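Local coordinates for protein nisin leader peptide-processing serine protease NisP (Lactococcus lactis subsp. lactis, PDB 4MZD) that probably cleaves the leader peptide from the nisin precursor as a subtilisin-like serine protease, of which this chain holds the catalytic domain, at residues Lys76-Asn81 / Arg393-Val398; Gly125-Glu130 / Glu178-Ser183; Leu209-Ser214 / Gln223-Tyr228; Ile286-Ile291 / Ser353-Lys358. One frame throughout, in Å; residues are numbered along the deposited sequence. Where two conformers were deposited one is given.

Contact 1: Lys76-Asn81 / Arg393-Val398; sequences KYVTNN and RVLNIV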
loop_
_atom_site.group_PDB
_atom_site.type_symbol
_atom_site.label_atom_id
_atom_site.label_comp_id
_atom_site.label_asym_id
_atom_site.label_seq_id
_atom_site.Cartn_x
_atom_site.Cartn_y
_atom_site.Cartn_z
ATOM N N LYS A 76 -4.455 14.310 -9.660
ATOM C CA LYS A 76 -3.967 15.283 -10.632
ATOM C C LYS A 76 -2.440 15.316 -10.618
ATOM O O LYS A 76 -1.794 15.443 -11.662
ATOM C CB LYS A 76 -4.514 16.680 -10.333
ATOM C CG LYS A 76 -6.009 16.830 -10.514
ATOM C CD LYS A 76 -6.417 18.258 -10.199
ATOM C CE LYS A 76 -7.920 18.448 -10.223
ATOM N NZ LYS A 76 -8.237 19.889 -10.026
ATOM N N TYR A 77 -1.864 15.202 -9.428
ATOM C CA TYR A 77 -0.419 15.294 -9.275
ATOM C C TYR A 77 0.322 14.216 -10.082
ATOM O O TYR A 77 1.313 14.495 -10.753
ATOM C CB TYR A 77 -0.047 15.205 -7.794
ATOM C CG TYR A 77 1.401 15.503 -7.506
ATOM C CD1 TYR A 77 1.806 16.781 -7.150
ATOM C CD2 TYR A 77 2.364 14.505 -7.580
ATOM C CE1 TYR A 77 3.137 17.054 -6.880
ATOM C CE2 TYR A 77 3.687 14.767 -7.316
ATOM C CZ TYR A 77 4.070 16.044 -6.967
ATOM O OH TYR A 77 5.396 16.301 -6.708
ATOM N N VAL A 78 -0.157 12.981 -10.022
ATOM C CA VAL A 78 0.559 11.883 -10.677
ATOM C C VAL A 78 0.154 11.622 -12.132
ATOM O O VAL A 78 0.863 10.905 -12.849
ATOM C CB VAL A 78 0.476 10.559 -9.875
ATOM C CG1 VAL A 78 1.118 10.727 -8.509
ATOM C CG2 VAL A 78 -0.963 10.080 -9.744
ATOM N N THR A 79 -0.967 12.210 -12.564
ATOM C CA THR A 79 -1.485 12.012 -13.918
ATOM C C THR A 79 -1.283 13.222 -14.837
ATOM O O THR A 79 -1.737 13.198 -15.977
ATOM C CB THR A 79 -3.011 11.732 -13.913
ATOM O OG1 THR A 79 -3.701 12.877 -13.394
ATOM C CG2 THR A 79 -3.361 10.480 -13.113
ATOM N N ASN A 80 -0.610 14.256 -14.340
ATOM C CA ASN A 80 -0.532 15.533 -15.043
ATOM C C ASN A 80 -1.929 16.057 -15.334
ATOM O O ASN A 80 -2.298 16.300 -16.487
ATOM C CB ASN A 80 0.276 15.422 -16.333
ATOM C CG ASN A 80 1.755 15.296 -16.076
ATOM O OD1 ASN A 80 2.209 15.401 -14.935
ATOM N ND2 ASN A 80 2.523 15.083 -17.137
ATOM N N ASN A 81 -2.701 16.215 -14.266
ATOM C CA ASN A 81 -4.072 16.698 -14.362
ATOM C C ASN A 81 -4.869 15.986 -15.449
ATOM O O ASN A 81 -5.522 16.606 -16.295
ATOM C CB ASN A 81 -4.135 18.222 -14.521
ATOM C CG ASN A 81 -5.472 18.787 -14.087
ATOM O OD1 ASN A 81 -6.383 18.037 -13.728
ATOM N ND2 ASN A 81 -5.597 20.111 -14.101
ATOM N N ARG A 393 12.599 10.318 -5.737
ATOM C CA ARG A 393 11.883 9.826 -6.896
ATOM C C ARG A 393 10.393 9.839 -6.607
ATOM O O ARG A 393 9.938 9.325 -5.586
ATOM C CB ARG A 393 12.324 8.408 -7.261
ATOM C CG ARG A 393 13.647 8.327 -7.990
ATOM C CD ARG A 393 13.890 6.901 -8.420
ATOM N NE ARG A 393 13.833 5.994 -7.280
ATOM C CZ ARG A 393 14.865 5.275 -6.851
ATOM N NH1 ARG A 393 16.031 5.345 -7.479
ATOM N NH2 ARG A 393 14.724 4.477 -5.802
ATOM N N VAL A 394 9.636 10.439 -7.511
ATOM C CA VAL A 394 8.191 10.469 -7.366
ATOM C C VAL A 394 7.520 9.855 -8.586
ATOM O O VAL A 394 8.059 9.875 -9.690
ATOM C CB VAL A 394 7.658 11.894 -7.137
ATOM C CG1 VAL A 394 8.225 12.479 -5.846
ATOM C CG2 VAL A 394 7.977 12.784 -8.330
ATOM N N LEU A 395 6.345 9.281 -8.365
ATOM C CA LEU A 395 5.555 8.685 -9.433
ATOM C C LEU A 395 5.056 9.752 -10.400
ATOM O O LEU A 395 4.480 10.762 -9.986
ATOM C CB LEU A 395 4.351 7.954 -8.842
ATOM C CG LEU A 395 3.425 7.300 -9.870
ATOM C CD1 LEU A 395 4.118 6.133 -10.567
ATOM C CD2 LEU A 395 2.146 6.839 -9.196
ATOM N N ASN A 396 5.279 9.514 -11.686
ATOM C CA ASN A 396 4.716 10.346 -12.737
ATOM C C ASN A 396 4.271 9.403 -13.835
ATOM O O ASN A 396 5.094 8.806 -14.530
ATOM C CB ASN A 396 5.731 11.358 -13.259
ATOM C CG ASN A 396 5.127 12.303 -14.274
ATOM O OD1 ASN A 396 4.741 11.891 -15.364
ATOM N ND2 ASN A 396 5.031 13.577 -13.915
ATOM N N ILE A 397 2.959 9.246 -13.968
ATOM C CA ILE A 397 2.429 8.199 -14.829
ATOM C C ILE A 397 2.644 8.506 -16.307
ATOM O O ILE A 397 2.871 7.596 -17.099
ATOM C CB ILE A 397 0.951 7.899 -14.508
ATOM C CG1 ILE A 397 0.825 7.521 -13.030
ATOM C CG2 ILE A 397 0.426 6.790 -15.404
ATOM C CD1 ILE A 397 -0.578 7.206 -12.580
ATOM N N VAL A 398 2.590 9.782 -16.677
ATOM C CA VAL A 398 2.905 10.147 -18.050
ATOM C C VAL A 398 4.336 9.729 -18.411
ATOM O O VAL A 398 4.570 9.129 -19.467
ATOM C CB VAL A 398 2.662 11.646 -18.314
ATOM C CG1 VAL A 398 3.195 12.033 -19.685
ATOM C CG2 VAL A 398 1.172 11.957 -18.201
HETATM O O HOH W 1 4.310 13.460 -10.764
HETATM O O HOH W 2 1.929 12.201 -15.204
HETATM O O HOH W 3 5.339 14.445 -17.288
#
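Val78 and Ile397 are joined by the one direct hydrogen bond of this contact. Ile397 N donates to Val78 O at 2.9 Å, nearly straight at the hydrogen (167°). Three waters extend the polar seam. Water 2 is a second donor to Val78 O, so two N-H or O-H groups grip this carbonyl, and the same water accepts from Val398 N at 2.9 Å. Water 1 donates to Tyr77 O and, at 2.8 Å, to Leu395 O. Water 3 links Asn396 OD1 with ND2 of Asn80, described here in one of two conformers. In this subtilase the seam joins the end of helix 73-79, which precedes the first strand of the main sheet, to the start of helix 397-402. Asn396 is the N-cap of the latter helix, with OD1 bonded to Asp399 N. Its amide and that of Asn80 are turned 72° apart. The apolar part is split between the two branches of Val78. CG1 of Val78 meets Leu395 CD2 at 4.1 Å, and CG2 faces Ile397 CD1. Leu395 and Ile397 also pack on Ala362 of helix 356-370. At the outer margin Val398 CG2 lies 3.6 Å from Asn80 ND2, the side chains crossing at about a right angle.

Contact 2: Gly125-Glu130 / Glu178-Ser183; sequences GGFDNE and ENLSKS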
loop_
_atom_site.group_PDB
_atom_site.type_symbol
_atom_site.label_atom_id
_atom_site.label_comp_id
_atom_site.label_asym_id
_atom_site.label_seq_id
_atom_site.Cartn_x
_atom_site.Cartn_y
_atom_site.Cartn_z
ATOM N N GLY A 125 -11.857 -16.330 14.347
ATOM C CA GLY A 125 -11.432 -15.605 15.529
ATOM C C GLY A 125 -10.561 -14.396 15.239
ATOM O O GLY A 125 -10.259 -13.624 16.147
ATOM N N GLY A 126 -10.147 -14.228 13.984
ATOM C CA GLY A 126 -9.347 -13.076 13.604
ATOM C C GLY A 126 -8.008 -13.005 14.321
ATOM O O GLY A 126 -7.343 -14.021 14.535
ATOM N N PHE A 127 -7.609 -11.795 14.695
ATOM C CA PHE A 127 -6.303 -11.566 15.296
ATOM C C PHE A 127 -6.264 -12.147 16.706
ATOM O O PHE A 127 -6.887 -11.604 17.617
ATOM C CB PHE A 127 -6.007 -10.065 15.325
ATOM C CG PHE A 127 -4.640 -9.722 15.831
ATOM C CD1 PHE A 127 -3.537 -9.770 14.988
ATOM C CD2 PHE A 127 -4.455 -9.328 17.148
ATOM C CE1 PHE A 127 -2.273 -9.439 15.451
ATOM C CE2 PHE A 127 -3.195 -8.995 17.617
ATOM C CZ PHE A 127 -2.102 -9.052 16.768
ATOM N N ASP A 128 -5.543 -13.259 16.863
ATOM C CA ASP A 128 -5.368 -13.933 18.152
ATOM C C ASP A 128 -6.682 -14.063 18.927
ATOM O O ASP A 128 -6.749 -13.832 20.138
ATOM C CB ASP A 128 -4.261 -13.264 18.970
ATOM C CG ASP A 128 -2.877 -13.523 18.395
ATOM O OD1 ASP A 128 -2.712 -14.513 17.647
ATOM O OD2 ASP A 128 -1.949 -12.743 18.679
ATOM N N ASN A 129 -7.721 -14.454 18.200
ATOM C CA ASN A 129 -9.037 -14.746 18.766
ATOM C C ASN A 129 -9.749 -13.584 19.431
ATOM O O ASN A 129 -10.613 -13.785 20.281
ATOM C CB ASN A 129 -8.987 -15.961 19.693
ATOM C CG ASN A 129 -9.131 -17.258 18.937
ATOM O OD1 ASN A 129 -10.093 -17.447 18.191
ATOM N ND2 ASN A 129 -8.156 -18.140 19.085
ATOM N N GLU A 130 -9.403 -12.371 19.028
ATOM C CA GLU A 130 -10.051 -11.185 19.565
ATOM C C GLU A 130 -11.290 -10.814 18.759
ATOM O O GLU A 130 -12.028 -9.899 19.124
ATOM C CB GLU A 130 -9.052 -10.031 19.612
ATOM C CG GLU A 130 -7.827 -10.388 20.432
ATOM C CD GLU A 130 -6.758 -9.322 20.425
ATOM O OE1 GLU A 130 -7.009 -8.219 19.892
ATOM O OE2 GLU A 130 -5.658 -9.595 20.960
ATOM N N GLU A 178 -11.158 -6.404 11.696
ATOM C CA GLU A 178 -11.379 -5.028 12.116
ATOM C C GLU A 178 -10.178 -4.393 12.803
ATOM O O GLU A 178 -10.224 -3.212 13.154
ATOM C CB GLU A 178 -12.612 -4.929 13.009
ATOM C CG GLU A 178 -13.891 -5.215 12.275
ATOM C CD GLU A 178 -15.088 -5.070 13.170
ATOM O OE1 GLU A 178 -15.217 -5.869 14.123
ATOM O OE2 GLU A 178 -15.892 -4.145 12.938
ATOM N N ASN A 179 -9.107 -5.150 13.002
ATOM C CA ASN A 179 -7.958 -4.549 13.672
ATOM C C ASN A 179 -6.604 -4.895 13.067
ATOM O O ASN A 179 -6.197 -4.281 12.085
ATOM C CB ASN A 179 -7.992 -4.768 15.196
ATOM C CG ASN A 179 -7.796 -6.224 15.597
ATOM O OD1 ASN A 179 -8.459 -7.117 15.076
ATOM N ND2 ASN A 179 -6.874 -6.465 16.532
ATOM N N LEU A 180 -5.899 -5.856 13.658
ATOM C CA LEU A 180 -4.540 -6.172 13.235
ATOM C C LEU A 180 -4.476 -7.456 12.403
ATOM O O LEU A 180 -5.449 -8.212 12.302
ATOM C CB LEU A 180 -3.618 -6.243 14.450
ATOM C CG LEU A 180 -3.526 -4.932 15.239
ATOM C CD1 LEU A 180 -2.888 -5.157 16.598
ATOM C CD2 LEU A 180 -2.759 -3.881 14.441
ATOM N N SER A 181 -3.313 -7.690 11.810
ATOM C CA SER A 181 -3.088 -8.858 10.976
ATOM C C SER A 181 -1.797 -9.554 11.402
ATOM O O SER A 181 -1.146 -9.144 12.363
ATOM C CB SER A 181 -3.071 -8.440 9.498
ATOM O OG SER A 181 -2.897 -9.545 8.629
ATOM N N LYS A 182 -1.460 -10.626 10.695
ATOM C CA LYS A 182 -0.291 -11.452 11.009
ATOM C C LYS A 182 0.498 -11.724 9.740
ATOM O O LYS A 182 -0.082 -11.868 8.664
ATOM C CB LYS A 182 -0.718 -12.796 11.608
ATOM C CG LYS A 182 -1.410 -12.707 12.956
ATOM C CD LYS A 182 -0.427 -12.419 14.078
ATOM C CE LYS A 182 -1.067 -12.657 15.434
ATOM N NZ LYS A 182 -0.098 -12.427 16.538
ATOM N N SER A 183 1.819 -11.831 9.865
ATOM C CA SER A 183 2.644 -12.109 8.699
ATOM C C SER A 183 2.308 -13.459 8.075
ATOM O O SER A 183 2.421 -13.624 6.868
ATOM C CB SER A 183 4.135 -12.030 9.036
ATOM O OG SER A 183 4.502 -13.024 9.972
#
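Phe127 packs its ring against Leu180 and Lys182, and carries the largest share of this contact between two loops of the subtilisin fold. The loop 178-183 follows strand 169-174 and leads into helix 183-195. Ser181 makes backbone hydrogen bonds with Val485 in the C-terminal tail, as the substrate-binding edge segment of subtilisins does with a bound peptide. The Ser181 side chain is about 9 Å from that of Asp100, a predicted charge-relay residue. Phe127 CG stands anti to its backbone N (chi1 -176°), which directs the ring at the other loop. Leu180 CB lies over one face in a CH-pi contact, 3.6 Å from the ring centroid. Asp128 OD2 lies above the opposite face, toward the rim. The edge meets a backbone oxygen: Phe127 CE1 is 3.3 Å from Ser181 O. Lys182 bends at chi2 (-75°) and crosses the Phe127 side chain at about a right angle, with CE 3.4 Å from Phe127 CE1. Its methylenes pass close to Phe127 CD1 and CE1 while the ammonium group goes on to Asp128. In this salt bridge Lys182 NZ donates to Asp128 OD2 at 2.8 Å, on the syn side and 31° out of the carboxylate plane.

Contact 3: Leu209-Ser214 / Gln223-Tyr228; sequences LMISGS and QEYLNY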
loop_
_atom_site.group_PDB
_atom_site.type_symbol
_atom_site.label_atom_id
_atom_site.label_comp_id
_atom_site.label_asym_id
_atom_site.label_seq_id
_atom_site.Cartn_x
_atom_site.Cartn_y
_atom_site.Cartn_z
ATOM N N LEU A 209 10.309 -5.464 12.024
ATOM C CA LEU A 209 10.937 -6.700 12.479
ATOM C C LEU A 209 12.364 -6.402 12.922
ATOM O O LEU A 209 13.113 -5.749 12.193
ATOM C CB LEU A 209 10.974 -7.717 11.339
ATOM C CG LEU A 209 9.621 -8.108 10.736
ATOM C CD1 LEU A 209 9.817 -9.036 9.554
ATOM C CD2 LEU A 209 8.725 -8.760 11.777
ATOM N N MET A 210 12.739 -6.879 14.108
ATOM C CA MET A 210 14.132 -6.809 14.541
ATOM C C MET A 210 14.728 -8.174 14.238
ATOM O O MET A 210 14.359 -9.170 14.865
ATOM C CB MET A 210 14.233 -6.466 16.032
ATOM C CG MET A 210 15.636 -5.990 16.468
ATOM S SD MET A 210 15.818 -5.462 18.243
ATOM C CE MET A 210 15.856 -7.085 19.039
ATOM N N ILE A 211 15.623 -8.225 13.255
ATOM C CA ILE A 211 16.032 -9.503 12.678
ATOM C C ILE A 211 17.389 -9.998 13.173
ATOM O O ILE A 211 17.852 -11.056 12.758
ATOM C CB ILE A 211 15.997 -9.481 11.132
ATOM C CG1 ILE A 211 16.979 -8.450 10.564
ATOM C CG2 ILE A 211 14.592 -9.194 10.654
ATOM C CD1 ILE A 211 17.191 -8.574 9.060
ATOM N N SER A 212 18.022 -9.227 14.053
ATOM C CA SER A 212 19.211 -9.680 14.775
ATOM C C SER A 212 19.083 -9.157 16.200
ATOM O O SER A 212 18.092 -8.506 16.533
ATOM C CB SER A 212 20.501 -9.199 14.098
ATOM O OG SER A 212 20.633 -7.791 14.134
ATOM N N GLY A 213 20.062 -9.446 17.050
ATOM C CA GLY A 213 19.942 -9.066 18.442
ATOM C C GLY A 213 18.901 -9.912 19.150
ATOM O O GLY A 213 18.569 -11.013 18.706
ATOM N N SER A 214 18.384 -9.407 20.262
ATOM C CA SER A 214 17.441 -10.183 21.054
ATOM C C SER A 214 16.516 -9.325 21.893
ATOM O O SER A 214 16.898 -8.260 22.386
ATOM C CB SER A 214 18.182 -11.166 21.961
ATOM O OG SER A 214 19.028 -10.475 22.860
ATOM N N GLN A 223 12.486 -15.199 11.976
ATOM C CA GLN A 223 11.629 -16.196 11.339
ATOM C C GLN A 223 10.523 -15.543 10.513
ATOM O O GLN A 223 10.249 -15.980 9.399
ATOM C CB GLN A 223 11.035 -17.179 12.350
ATOM C CG GLN A 223 10.202 -18.284 11.698
ATOM C CD GLN A 223 11.027 -19.209 10.820
ATOM O OE1 GLN A 223 11.737 -20.076 11.321
ATOM N NE2 GLN A 223 10.938 -19.031 9.508
ATOM N N GLU A 224 9.880 -14.509 11.053
ATOM C CA GLU A 224 8.855 -13.808 10.283
ATOM C C GLU A 224 9.453 -13.211 9.016
ATOM O O GLU A 224 8.845 -13.257 7.949
ATOM C CB GLU A 224 8.196 -12.693 11.090
ATOM C CG GLU A 224 7.272 -13.148 12.202
ATOM C CD GLU A 224 6.433 -11.998 12.723
ATOM O OE1 GLU A 224 5.447 -11.626 12.052
ATOM O OE2 GLU A 224 6.772 -11.440 13.787
ATOM N N TYR A 225 10.643 -12.631 9.147
ATOM C CA TYR A 225 11.330 -12.052 8.004
ATOM C C TYR A 225 11.549 -13.117 6.933
ATOM O O TYR A 225 11.282 -12.891 5.751
ATOM C CB TYR A 225 12.652 -11.438 8.461
ATOM C CG TYR A 225 13.527 -10.856 7.377
ATOM C CD1 TYR A 225 13.434 -9.516 7.027
ATOM C CD2 TYR A 225 14.482 -11.634 6.734
ATOM C CE1 TYR A 225 14.253 -8.975 6.054
ATOM C CE2 TYR A 225 15.295 -11.099 5.759
ATOM C CZ TYR A 225 15.180 -9.772 5.425
ATOM O OH TYR A 225 15.995 -9.236 4.456
ATOM N N LEU A 226 12.026 -14.287 7.349
ATOM C CA LEU A 226 12.262 -15.381 6.409
ATOM C C LEU A 226 10.978 -15.868 5.746
ATOM O O LEU A 226 10.984 -16.286 4.589
ATOM C CB LEU A 226 12.955 -16.547 7.108
ATOM C CG LEU A 226 14.399 -16.287 7.516
ATOM C CD1 LEU A 226 14.921 -17.508 8.241
ATOM C CD2 LEU A 226 15.269 -15.956 6.307
ATOM N N ASN A 227 9.875 -15.837 6.486
ATOM C CA ASN A 227 8.587 -16.235 5.926
ATOM C C ASN A 227 8.109 -15.265 4.843
ATOM O O ASN A 227 7.582 -15.688 3.810
ATOM C CB ASN A 227 7.542 -16.391 7.031
ATOM C CG ASN A 227 7.835 -17.563 7.947
ATOM O OD1 ASN A 227 8.617 -18.451 7.608
ATOM N ND2 ASN A 227 7.193 -17.579 9.111
ATOM N N TYR A 228 8.301 -13.969 5.069
ATOM C CA TYR A 228 8.039 -12.989 4.022
ATOM C C TYR A 228 8.964 -13.233 2.844
ATOM O O TYR A 228 8.536 -13.183 1.691
ATOM C CB TYR A 228 8.280 -11.566 4.494
ATOM C CG TYR A 228 7.146 -10.904 5.229
ATOM C CD1 TYR A 228 7.335 -10.404 6.507
ATOM C CD2 TYR A 228 5.901 -10.738 4.635
ATOM C CE1 TYR A 228 6.316 -9.772 7.187
ATOM C CE2 TYR A 228 4.870 -10.107 5.308
ATOM C CZ TYR A 228 5.084 -9.624 6.581
ATOM O OH TYR A 228 4.045 -8.999 7.241
#
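A beta-alpha-beta crossover of the main sheet holds this contact, in which Leu209 at the end of strand 200-210 and Ile211 just beyond it pack against Tyr225 in the first turns of helix 222-238. The packing across it is apolar. Ile211 lies over the Tyr225 ring. Its CD1 sits above the ring centre, 4.3 Å from the centroid and 11° off the normal, a CH-pi contact. The other branch, CG2, rests 3.7 Å from Tyr225 CB. Ile211 CG1 lies between the backbone N and the carbonyl carbon (chi1 62°), and CD1 is carried from there over the face. Leu209 spreads its two methyls along the helix. CD1 approaches the Tyr225 backbone, 3.7 Å from its N, and lies near the plane of both tyrosine rings, at their edges. It is 4.2 Å from Tyr228 CD1. Leu209 CD2 meets Glu224, 3.9 Å from OE2 and 4.0 Å from CB. The other oxygen, Glu224 OE1, is held by Ser183 OG and Gln207 NE2. Tyr228 OH bonds to Gln207 OE1. On the surrounding fold, Leu209 and Tyr225 also pack on Val276 of strand 275-278, and Tyr228 reaches Ser183 and Val186 of helix 183-195.

Contact 4: Ile286-Ile291 / Ser353-Lys358; sequences IAVGGI and SFATPK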
loop_
_atom_site.group_PDB
_atom_site.type_symbol
_atom_site.label_atom_id
_atom_site.label_comp_id
_atom_site.label_asym_id
_atom_site.label_seq_id
_atom_site.Cartn_x
_atom_site.Cartn_y
_atom_site.Cartn_z
ATOM N N ILE A 286 8.926 -3.162 -4.415
ATOM C CA ILE A 286 8.905 -1.716 -4.613
ATOM C C ILE A 286 8.337 -1.066 -3.360
ATOM O O ILE A 286 7.161 -1.230 -3.050
ATOM C CB ILE A 286 8.075 -1.344 -5.852
ATOM C CG1 ILE A 286 8.719 -1.964 -7.094
ATOM C CG2 ILE A 286 7.945 0.168 -5.985
ATOM C CD1 ILE A 286 7.941 -1.795 -8.350
ATOM N N ALA A 287 9.198 -0.364 -2.627
ATOM C CA ALA A 287 8.799 0.345 -1.414
ATOM C C ALA A 287 8.273 1.721 -1.779
ATOM O O ALA A 287 8.900 2.443 -2.560
ATOM C CB ALA A 287 9.979 0.474 -0.459
ATOM N N VAL A 288 7.127 2.084 -1.206
ATOM C CA VAL A 288 6.474 3.339 -1.549
ATOM C C VAL A 288 6.263 4.195 -0.306
ATOM O O VAL A 288 5.635 3.768 0.667
ATOM C CB VAL A 288 5.111 3.108 -2.231
ATOM C CG1 VAL A 288 4.521 4.440 -2.652
ATOM C CG2 VAL A 288 5.261 2.159 -3.426
ATOM N N GLY A 289 6.795 5.413 -0.346
ATOM C CA GLY A 289 6.548 6.387 0.698
ATOM C C GLY A 289 5.626 7.485 0.209
ATOM O O GLY A 289 5.149 7.465 -0.937
ATOM N N GLY A 290 5.381 8.457 1.081
ATOM C CA GLY A 290 4.371 9.462 0.827
ATOM C C GLY A 290 4.904 10.864 0.666
ATOM O O GLY A 290 5.844 11.267 1.356
ATOM N N ILE A 291 4.302 11.602 -0.267
ATOM C CA ILE A 291 4.498 13.042 -0.364
ATOM C C ILE A 291 3.182 13.780 -0.144
ATOM O O ILE A 291 2.087 13.218 -0.294
ATOM C CB ILE A 291 5.134 13.479 -1.716
ATOM C CG1 ILE A 291 4.355 12.908 -2.903
ATOM C CG2 ILE A 291 6.608 13.100 -1.772
ATOM C CD1 ILE A 291 4.702 13.547 -4.226
ATOM N N SER A 353 -0.432 4.012 2.742
ATOM C CA SER A 353 -1.337 3.041 2.132
ATOM C C SER A 353 -2.060 3.566 0.898
ATOM O O SER A 353 -2.602 2.763 0.147
ATOM C CB SER A 353 -2.384 2.572 3.125
ATOM O OG SER A 353 -3.138 3.660 3.598
ATOM N N PHE A 354 -2.094 4.884 0.709
ATOM C CA PHE A 354 -2.794 5.486 -0.415
ATOM C C PHE A 354 -1.857 5.991 -1.502
ATOM O O PHE A 354 -2.303 6.308 -2.606
ATOM C CB PHE A 354 -3.764 6.549 0.091
ATOM C CG PHE A 354 -4.673 6.015 1.140
ATOM C CD1 PHE A 354 -5.597 5.025 0.818
ATOM C CD2 PHE A 354 -4.554 6.409 2.458
ATOM C CE1 PHE A 354 -6.397 4.469 1.787
ATOM C CE2 PHE A 354 -5.370 5.858 3.438
ATOM C CZ PHE A 354 -6.295 4.884 3.095
ATOM N N ALA A 355 -0.560 6.044 -1.188
ATOM C CA ALA A 355 0.485 6.264 -2.186
ATOM C C ALA A 355 0.787 4.958 -2.920
ATOM O O ALA A 355 0.924 4.926 -4.143
ATOM C CB ALA A 355 1.744 6.795 -1.511
ATOM N N THR A 356 0.884 3.879 -2.150
ATOM C CA THR A 356 1.205 2.549 -2.653
ATOM C C THR A 356 0.331 2.104 -3.839
ATOM O O THR A 356 0.859 1.707 -4.871
ATOM C CB THR A 356 1.198 1.554 -1.473
ATOM O OG1 THR A 356 2.132 2.017 -0.491
ATOM C CG2 THR A 356 1.619 0.166 -1.900
ATOM N N PRO A 357 -1.007 2.206 -3.722
ATOM C CA PRO A 357 -1.864 1.778 -4.837
ATOM C C PRO A 357 -1.715 2.636 -6.086
ATOM O O PRO A 357 -2.003 2.145 -7.185
ATOM C CB PRO A 357 -3.285 1.903 -4.262
ATOM C CG PRO A 357 -3.144 2.828 -3.084
ATOM C CD PRO A 357 -1.803 2.471 -2.515
ATOM N N LYS A 358 -1.316 3.893 -5.936
ATOM C CA LYS A 358 -1.057 4.713 -7.114
ATOM C C LYS A 358 0.090 4.096 -7.911
ATOM O O LYS A 358 0.036 3.990 -9.134
ATOM C CB LYS A 358 -0.724 6.154 -6.728
ATOM C CG LYS A 358 -1.862 6.912 -6.062
ATOM C CD LYS A 358 -1.439 8.364 -5.827
ATOM C CE LYS A 358 -2.573 9.289 -5.407
ATOM N NZ LYS A 358 -2.987 9.134 -3.988
#
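Next to the packing of Val288 on Ala355, the flat group is the Phe354 ring. Ser353 OG lies over one face of it, 3.1 Å above the plane and toward the rim. The ring of His147 meets it with the planes about 50° apart, and Glu150 and Val151 of helix 147-156 also touch it. This is the part of the subtilisin fold that carries the predicted nucleophile. Ser353, predicted to belong to the charge relay with Asp100 and His147, lies at the start of the segment that runs into helix 356-370. Its OG is hydrogen-bonded to His147 NE2 and to Arg488 O at the C-terminal end of the chain, consistent with a bound product of C-terminal autocleavage. Strand 286-291 of the main sheet lies against the start of that helix. Val288 reaches across. Its CG1, anti to the backbone N (chi1 -176°), lies 3.8 Å from Ala355 CB and 3.7 Å from Thr356 N. Val288 CB is 3.6 Å from Thr356 OG1, whose polar bond goes to Asn352 O. Ala355 CB in turn sits 3.5 Å from Gly289 O and 4.4 Å from Gly290 CA. Lys358 turns its NZ back toward Phe354, and also bonds to Asp74, Gln154 and Pro311 O, the first a salt bridge. Lys358 NZ donates to Phe354 O at 3.2 Å, coming from above the carbonyl plane, 45° out of it.

From the N terminus, contact 1 opens first at 76-81 and closes last at 393-398, so its long loop encloses the other three. It ties helix 73-79 to helix 397-402. Within it contacts 2, 3 and 4 follow in series, and none cross. Contact 2 joins two loops near the predicted active site, contact 3 joins strand 200-210 to helix 222-238, and contact 4 joins strand 286-291 to helix 356-370. Contacts 2 and 3 adjoin through the start of helix 183-195, where Ser183 CB packs on Tyr228 OH at 3.5 Å. Contacts 1 and 4 also touch: Tyr77 CE2 is 3.5 Å from Ile291 CD1. Contact 1 lies on the opposite side of the chain's centre from contacts 2 and 3.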